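Local coordinates for microcin B17-processing protein McbC (Escherichia coli str. K-12 substr. MG1655, PDB 6GRH) that is needed to process the inactive microcin B17 precursor into the active peptide, as an FMN-binding oxidoreductase of the nitroreductase family, at residues S85-C90 and K231-A236; G183-A188 and V259-D264. All coordinates share one frame; numbering follows the deposited sequence. Where two conformers were deposited one is given.

Interaction 1 of 2, residues S85-C90 and K231-A236; sequences SGINFC and KNRVWA. With FMN (flavin mononucleotide), chain O.
Arg-233 NE donates to Gly-86 O at 2.7 Å, nearly straight (167°) and in the guanidinium plane. Arg-233 NH2 reaches back one residue to Ser-85 O, a longer and more bent bond whose donor sits above that carbonyl plane. The contact is part of the FMN site of a nitroreductase fold: loop 85-90 lies against strand 231-235, an outermost strand of the sheet within this chain. NH1 of the same arginine turns to the flavin and donates to FMN N1 at 3.1 Å, with a weak second bond to FMN O2. One guanidinium thus joins the loop to the isoalloxazine ring, and its positive charge would probably stabilise negative charge at N1 and O2 of a reduced flavin. CG of Arg-233 is anti to the backbone N (chi1 -176°), and a bend at chi3 brings NE to the Gly-86 carbonyl. Ser-85 CB lies over one guanidinium face and Ile-87 CD1 over the opposite face, so the group is sandwiched.

Gly-86 N donates to Asn-232 O at 2.9 Å, fixing the loop backbone to the strand. Ser-85 grips the phosphate twice: its N donates to FMN O2P and its OG to FMN O1P. A water bridges Ser-85 OG and Val-234 N. Across the isoalloxazine from N1, Ala-236 N donates to both FMN N5 (3.1 Å) and FMN O4. Arg-82 and Arg-181 also bond FMN, as does Arg-117 of the second subunit, so the site is shared between chains.

Farther out, the edge of the Phe-89 ring meets the strand backbone, with CE2 3.7 Å from Lys-231 O. Trp-235 packs against the pyrimidine end of the flavin, its CZ3 3.4 Å from FMN N3.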
loop_
_atom_site.group_PDB
_atom_site.type_symbol
_atom_site.label_atom_id
_atom_site.label_comp_id
_atom_site.label_asym_id
_atom_site.label_seq_id
_atom_site.Cartn_x
_atom_site.Cartn_y
_atom_site.Cartn_z
ATOM N N SER D 85 24.208 -26.777 -6.650
ATOM C CA SER D 85 22.934 -27.106 -6.017
ATOM C C SER D 85 22.399 -28.387 -6.656
ATOM O O SER D 85 22.510 -28.552 -7.863
ATOM C CB SER D 85 21.922 -25.977 -6.170
ATOM O OG SER D 85 22.327 -24.817 -5.438
ATOM N N GLY D 86 21.867 -29.303 -5.846
ATOM C CA GLY D 86 21.357 -30.584 -6.356
ATOM C C GLY D 86 20.116 -30.387 -7.208
ATOM O O GLY D 86 19.352 -29.446 -6.995
ATOM N N ILE D 87 19.930 -31.264 -8.181
ATOM C CA ILE D 87 18.766 -31.230 -9.072
ATOM C C ILE D 87 18.645 -32.647 -9.606
ATOM O O ILE D 87 19.635 -33.400 -9.567
ATOM C CB ILE D 87 18.929 -30.148 -10.188
ATOM C CG1 ILE D 87 17.599 -29.773 -10.855
ATOM C CG2 ILE D 87 19.945 -30.590 -11.239
ATOM C CD1 ILE D 87 16.562 -29.126 -9.948
ATOM N N ASN D 88 17.457 -33.013 -10.085
ATOM C CA ASN D 88 17.151 -34.397 -10.463
ATOM C C ASN D 88 17.501 -35.329 -9.285
ATOM O O ASN D 88 18.231 -36.306 -9.457
ATOM C CB ASN D 88 17.909 -34.848 -11.735
ATOM C CG ASN D 88 17.654 -33.964 -12.961
ATOM O OD1 ASN D 88 16.736 -33.145 -13.015
ATOM N ND2 ASN D 88 18.482 -34.156 -13.975
ATOM N N PHE D 89 16.997 -34.995 -8.090
ATOM C CA PHE D 89 17.284 -35.763 -6.860
ATOM C C PHE D 89 16.782 -37.203 -7.020
ATOM O O PHE D 89 15.785 -37.445 -7.704
ATOM C CB PHE D 89 16.618 -35.146 -5.620
ATOM C CG PHE D 89 17.273 -33.903 -5.108
ATOM C CD1 PHE D 89 16.872 -32.639 -5.565
ATOM C CD2 PHE D 89 18.259 -33.969 -4.126
ATOM C CE1 PHE D 89 17.443 -31.476 -5.059
ATOM C CE2 PHE D 89 18.838 -32.805 -3.626
ATOM C CZ PHE D 89 18.425 -31.556 -4.082
ATOM N N CYS D 90 17.477 -38.143 -6.394
ATOM C CA CYS D 90 17.135 -39.559 -6.474
ATOM C C CYS D 90 17.139 -40.140 -5.069
ATOM O O CYS D 90 18.103 -39.948 -4.323
ATOM C CB CYS D 90 18.170 -40.270 -7.338
ATOM S SG CYS D 90 18.011 -42.062 -7.300
ATOM N N LYS D 231 23.282 -33.281 -0.958
ATOM C CA LYS D 231 23.100 -32.231 -1.949
ATOM C C LYS D 231 21.888 -31.452 -1.500
ATOM O O LYS D 231 21.045 -31.990 -0.789
ATOM C CB LYS D 231 22.872 -32.815 -3.340
ATOM C CG LYS D 231 24.041 -33.624 -3.858
ATOM C CD LYS D 231 25.272 -32.765 -4.108
ATOM C CE LYS D 231 26.275 -33.523 -4.967
ATOM N NZ LYS D 231 26.646 -34.801 -4.326
ATOM N N ASN D 232 21.805 -30.192 -1.906
ATOM C CA ASN D 232 20.685 -29.350 -1.502
ATOM C C ASN D 232 20.361 -28.318 -2.561
ATOM O O ASN D 232 21.222 -27.952 -3.374
ATOM C CB ASN D 232 20.994 -28.645 -0.176
ATOM C CG ASN D 232 21.770 -27.361 -0.381
ATOM O OD1 ASN D 232 21.177 -26.305 -0.524
ATOM N ND2 ASN D 232 23.086 -27.470 -0.526
ATOM N N ARG D 233 19.123 -27.826 -2.520
ATOM C CA ARG D 233 18.709 -26.717 -3.369
ATOM C C ARG D 233 17.680 -25.853 -2.640
ATOM O O ARG D 233 16.641 -26.336 -2.236
ATOM C CB ARG D 233 18.125 -27.216 -4.698
ATOM C CG ARG D 233 17.759 -26.087 -5.667
ATOM C CD ARG D 233 17.372 -26.563 -7.058
ATOM N NE ARG D 233 18.557 -26.970 -7.824
ATOM C CZ ARG D 233 19.196 -26.241 -8.747
ATOM N NH1 ARG D 233 18.791 -25.026 -9.094
ATOM N NH2 ARG D 233 20.290 -26.737 -9.312
ATOM N N VAL D 234 17.980 -24.564 -2.531
ATOM C CA VAL D 234 17.022 -23.572 -2.039
ATOM C C VAL D 234 16.014 -23.375 -3.152
ATOM O O VAL D 234 16.372 -23.379 -4.314
ATOM C CB VAL D 234 17.729 -22.241 -1.619
ATOM C CG1 VAL D 234 16.733 -21.248 -1.015
ATOM C CG2 VAL D 234 18.816 -22.515 -0.609
ATOM N N TRP D 235 14.751 -23.177 -2.795
ATOM C CA TRP D 235 13.675 -23.310 -3.743
ATOM C C TRP D 235 12.530 -22.347 -3.418
ATOM O O TRP D 235 11.965 -22.389 -2.342
ATOM C CB TRP D 235 13.192 -24.744 -3.660
ATOM C CG TRP D 235 12.183 -25.165 -4.629
ATOM C CD1 TRP D 235 10.820 -25.213 -4.449
ATOM C CD2 TRP D 235 12.443 -25.741 -5.895
ATOM N NE1 TRP D 235 10.221 -25.763 -5.554
ATOM C CE2 TRP D 235 11.197 -26.110 -6.454
ATOM C CE3 TRP D 235 13.614 -25.997 -6.620
ATOM C CZ2 TRP D 235 11.091 -26.674 -7.707
ATOM C CZ3 TRP D 235 13.509 -26.569 -7.857
ATOM C CH2 TRP D 235 12.250 -26.913 -8.399
ATOM N N ALA D 236 12.183 -21.528 -4.392
ATOM C CA ALA D 236 11.087 -20.573 -4.300
ATOM C C ALA D 236 9.866 -20.937 -5.133
ATOM O O ALA D 236 8.861 -20.252 -5.062
ATOM C CB ALA D 236 11.611 -19.197 -4.704
HETATM N N1 FMN O . 16.508 -23.192 -8.190
HETATM C C2 FMN O . 15.463 -23.740 -8.862
HETATM O O2 FMN O . 15.721 -24.616 -9.707
HETATM N N3 FMN O . 14.179 -23.365 -8.642
HETATM C C4 FMN O . 13.852 -22.424 -7.724
HETATM O O4 FMN O . 12.663 -22.094 -7.523
HETATM C C4A FMN O . 14.940 -21.767 -6.958
HETATM N N5 FMN O . 14.701 -20.806 -6.034
HETATM C C5A FMN O . 15.722 -20.237 -5.341
HETATM C C6 FMN O . 15.436 -19.263 -4.389
HETATM C C7 FMN O . 16.448 -18.651 -3.656
HETATM C C7M FMN O . 16.105 -17.595 -2.634
HETATM C C8 FMN O . 17.862 -19.051 -3.880
HETATM C C8M FMN O . 18.964 -18.400 -3.092
HETATM C C9 FMN O . 18.166 -20.030 -4.827
HETATM C C9A FMN O . 17.146 -20.651 -5.577
HETATM N N10 FMN O . 17.413 -21.655 -6.552
HETATM C C10 FMN O . 16.323 -22.224 -7.255
HETATM C "C1'" FMN O . 18.773 -22.125 -6.845
HETATM C "C2'" FMN O . 19.448 -21.177 -7.811
HETATM O "O2'" FMN O . 18.837 -21.308 -9.110
HETATM C "C3'" FMN O . 20.956 -21.451 -7.834
HETATM O "O3'" FMN O . 21.529 -21.110 -6.565
HETATM C "C4'" FMN O . 21.687 -20.682 -8.931
HETATM O "O4'" FMN O . 21.202 -21.103 -10.206
HETATM C "C5'" FMN O . 23.199 -20.894 -8.924
HETATM O "O5'" FMN O . 23.477 -22.287 -9.053
HETATM P P FMN O . 24.329 -23.067 -7.944
HETATM O O1P FMN O . 23.565 -22.954 -6.646
HETATM O O2P FMN O . 24.359 -24.486 -8.476
HETATM O O3P FMN O . 25.639 -22.343 -7.995
HETATM O O HOH W 1 20.462 -23.572 -3.716
#

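Interaction 2 of 2, residues G183-A188 and V259-D264; sequences GKPHFA and VQFFGD
Phe-262 O takes two backbone N-H groups. His-186 N reaches it at 3.0 Å through a bent, weak bond (129°). Phe-187 N reaches it at 3.3 Å, straighter but long and also weak. The return bond is stronger: Phe-262 N donates to Phe-187 O at 2.9 Å. Two consecutive residues, His-186 and Phe-187, are thus set against the single residue Phe-262, a classic beta bulge. It lies where strand 187-194 begins, antiparallel to strand 254-263 in the sheet of the nitroreductase domain. Phe-187 and Phe-262 form a hydrogen-bonded pair, and Ala-188 and Phe-261 the next, non-hydrogen-bonded pair.

On the face that carries Phe-187 and Phe-262, the ring planes differ by only 10°, but the rings are displaced and share little area. Phe-262 CB, rather than its ring, sits over the face of the Phe-187 ring, 3.6 Å from the centroid, in a CH-pi contact. A chi1 of 68° tucks CG of Phe-187 between its own N and C, which turns the ring toward Phe-262. Leu-103 of helix 97-108 touches both side chains.

The other face holds Ala-188 and Phe-261. Pro-185 CG approaches Phe-261 CD1 at 3.6 Å, and Ala-188 CB reaches the same CD1 from 3.9 Å. Leu-174 of helix 167-175 packs on Phe-261 and Ala-188.

Beyond the bulge, the edge of the His-186 ring meets Gly-263 CA, while its NE2 is hydrogen-bonded to Asn-93 O. A water bridges Lys-184 O and Asp-264 N, and His-186 CE1 lies 3.4 Å from Asp-264 OD2.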
loop_
_atom_site.group_PDB
_atom_site.type_symbol
_atom_site.label_atom_id
_atom_site.label_comp_id
_atom_site.label_asym_id
_atom_site.label_seq_id
_atom_site.Cartn_x
_atom_site.Cartn_y
_atom_site.Cartn_z
ATOM N N GLY D 183 12.938 -33.904 -9.246
ATOM C CA GLY D 183 13.160 -35.320 -8.973
ATOM C C GLY D 183 12.580 -35.678 -7.615
ATOM O O GLY D 183 11.501 -35.195 -7.253
ATOM N N LYS D 184 13.312 -36.487 -6.850
ATOM C CA LYS D 184 12.827 -37.029 -5.598
ATOM C C LYS D 184 13.826 -36.810 -4.463
ATOM O O LYS D 184 14.660 -37.660 -4.184
ATOM C CB LYS D 184 12.469 -38.497 -5.779
ATOM C CG LYS D 184 11.253 -38.676 -6.673
ATOM C CD LYS D 184 10.693 -40.079 -6.580
ATOM C CE LYS D 184 11.460 -41.042 -7.460
ATOM N NZ LYS D 184 11.097 -40.866 -8.901
ATOM N N PRO D 185 13.758 -35.631 -3.819
ATOM C CA PRO D 185 14.531 -35.385 -2.609
ATOM C C PRO D 185 14.053 -36.247 -1.434
ATOM O O PRO D 185 12.900 -36.667 -1.404
ATOM C CB PRO D 185 14.317 -33.895 -2.331
ATOM C CG PRO D 185 13.405 -33.379 -3.381
ATOM C CD PRO D 185 12.853 -34.527 -4.150
ATOM N N HIS D 186 14.938 -36.490 -0.468
ATOM C CA HIS D 186 14.587 -37.220 0.751
ATOM C C HIS D 186 13.778 -36.383 1.732
ATOM O O HIS D 186 12.861 -36.883 2.374
ATOM C CB HIS D 186 15.841 -37.744 1.459
ATOM C CG HIS D 186 16.440 -38.956 0.812
ATOM N ND1 HIS D 186 17.418 -38.880 -0.158
ATOM C CD2 HIS D 186 16.203 -40.272 1.003
ATOM C CE1 HIS D 186 17.766 -40.100 -0.527
ATOM N NE2 HIS D 186 17.036 -40.964 0.155
ATOM N N PHE D 187 14.141 -35.115 1.877
ATOM C CA PHE D 187 13.457 -34.250 2.810
ATOM C C PHE D 187 13.623 -32.802 2.419
ATOM O O PHE D 187 14.405 -32.488 1.522
ATOM C CB PHE D 187 13.941 -34.519 4.255
ATOM C CG PHE D 187 15.368 -34.118 4.541
ATOM C CD1 PHE D 187 16.418 -34.969 4.260
ATOM C CD2 PHE D 187 15.648 -32.907 5.176
ATOM C CE1 PHE D 187 17.743 -34.626 4.575
ATOM C CE2 PHE D 187 16.961 -32.544 5.463
ATOM C CZ PHE D 187 18.009 -33.422 5.172
ATOM N N ALA D 188 12.844 -31.937 3.070
ATOM C CA ALA D 188 12.985 -30.497 2.925
ATOM C C ALA D 188 13.038 -29.812 4.260
ATOM O O ALA D 188 12.525 -30.316 5.239
ATOM C CB ALA D 188 11.836 -29.932 2.113
ATOM N N VAL D 259 11.829 -22.754 0.823
ATOM C CA VAL D 259 11.945 -24.194 0.993
ATOM C C VAL D 259 13.374 -24.583 0.605
ATOM O O VAL D 259 14.007 -23.916 -0.224
ATOM C CB VAL D 259 10.890 -24.917 0.126
ATOM C CG1 VAL D 259 11.120 -26.429 0.094
ATOM C CG2 VAL D 259 9.483 -24.614 0.642
ATOM N N GLN D 260 13.897 -25.633 1.216
ATOM C CA GLN D 260 15.241 -26.118 0.899
ATOM C C GLN D 260 15.205 -27.623 0.850
ATOM O O GLN D 260 14.936 -28.279 1.859
ATOM C CB GLN D 260 16.269 -25.634 1.919
ATOM C CG GLN D 260 17.717 -25.889 1.536
ATOM C CD GLN D 260 18.687 -25.256 2.513
ATOM O OE1 GLN D 260 18.318 -24.924 3.645
ATOM N NE2 GLN D 260 19.958 -25.138 2.100
ATOM N N PHE D 261 15.468 -28.160 -0.327
ATOM C CA PHE D 261 15.428 -29.609 -0.552
ATOM C C PHE D 261 16.784 -30.230 -0.287
ATOM O O PHE D 261 17.804 -29.601 -0.549
ATOM C CB PHE D 261 15.008 -29.904 -1.994
ATOM C CG PHE D 261 13.566 -29.596 -2.272
ATOM C CD1 PHE D 261 12.562 -30.352 -1.679
ATOM C CD2 PHE D 261 13.207 -28.561 -3.110
ATOM C CE1 PHE D 261 11.238 -30.082 -1.924
ATOM C CE2 PHE D 261 11.877 -28.295 -3.371
ATOM C CZ PHE D 261 10.888 -29.043 -2.766
ATOM N N PHE D 262 16.779 -31.459 0.229
ATOM C CA PHE D 262 18.003 -32.196 0.524
ATOM C C PHE D 262 17.890 -33.615 0.038
ATOM O O PHE D 262 16.809 -34.224 0.097
ATOM C CB PHE D 262 18.288 -32.234 2.024
ATOM C CG PHE D 262 18.556 -30.890 2.614
ATOM C CD1 PHE D 262 17.501 -30.088 3.043
ATOM C CD2 PHE D 262 19.856 -30.404 2.703
ATOM C CE1 PHE D 262 17.738 -28.846 3.588
ATOM C CE2 PHE D 262 20.098 -29.148 3.237
ATOM C CZ PHE D 262 19.042 -28.369 3.679
ATOM N N GLY D 263 19.022 -34.160 -0.382
ATOM C CA GLY D 263 19.059 -35.513 -0.881
ATOM C C GLY D 263 20.328 -35.913 -1.601
ATOM O O GLY D 263 21.396 -35.327 -1.387
ATOM N N ASP D 264 20.185 -36.943 -2.439
ATOM C CA ASP D 264 21.272 -37.481 -3.276
ATOM C C ASP D 264 21.012 -37.167 -4.751
ATOM O O ASP D 264 19.857 -36.996 -5.175
ATOM C CB ASP D 264 21.384 -38.998 -3.117
ATOM C CG ASP D 264 21.530 -39.436 -1.663
ATOM O OD1 ASP D 264 22.162 -38.686 -0.874
ATOM O OD2 ASP D 264 21.006 -40.524 -1.322
HETATM O O HOH W 2 17.286 -37.539 -2.752
#

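The centres of the two interactions are about 6 Å apart, on the same side of the chain's centre. Their segments alternate along the chain: 85-90, 183-188, 231-236, then 259-264. Strands 231-235 and 254-263 are neighbours in the antiparallel sheet, and strand 187-194 follows on the far side of 254-263. Backbone hydrogen bonds probably join Trp-235 N to Val-259 O and Lys-184 N to Phe-89 O. The Trp-235 and Phe-261 rings meet edge-to-face. Interaction 1 binds the flavin directly, and interaction 2 continues across the sheet, through strand 254-263, to strand 187-194; the Phe-261 side chain is about 8 Å from FMN. All four segments lie in one nitroreductase domain, whose sheet includes the flavin-touching strand 231-235.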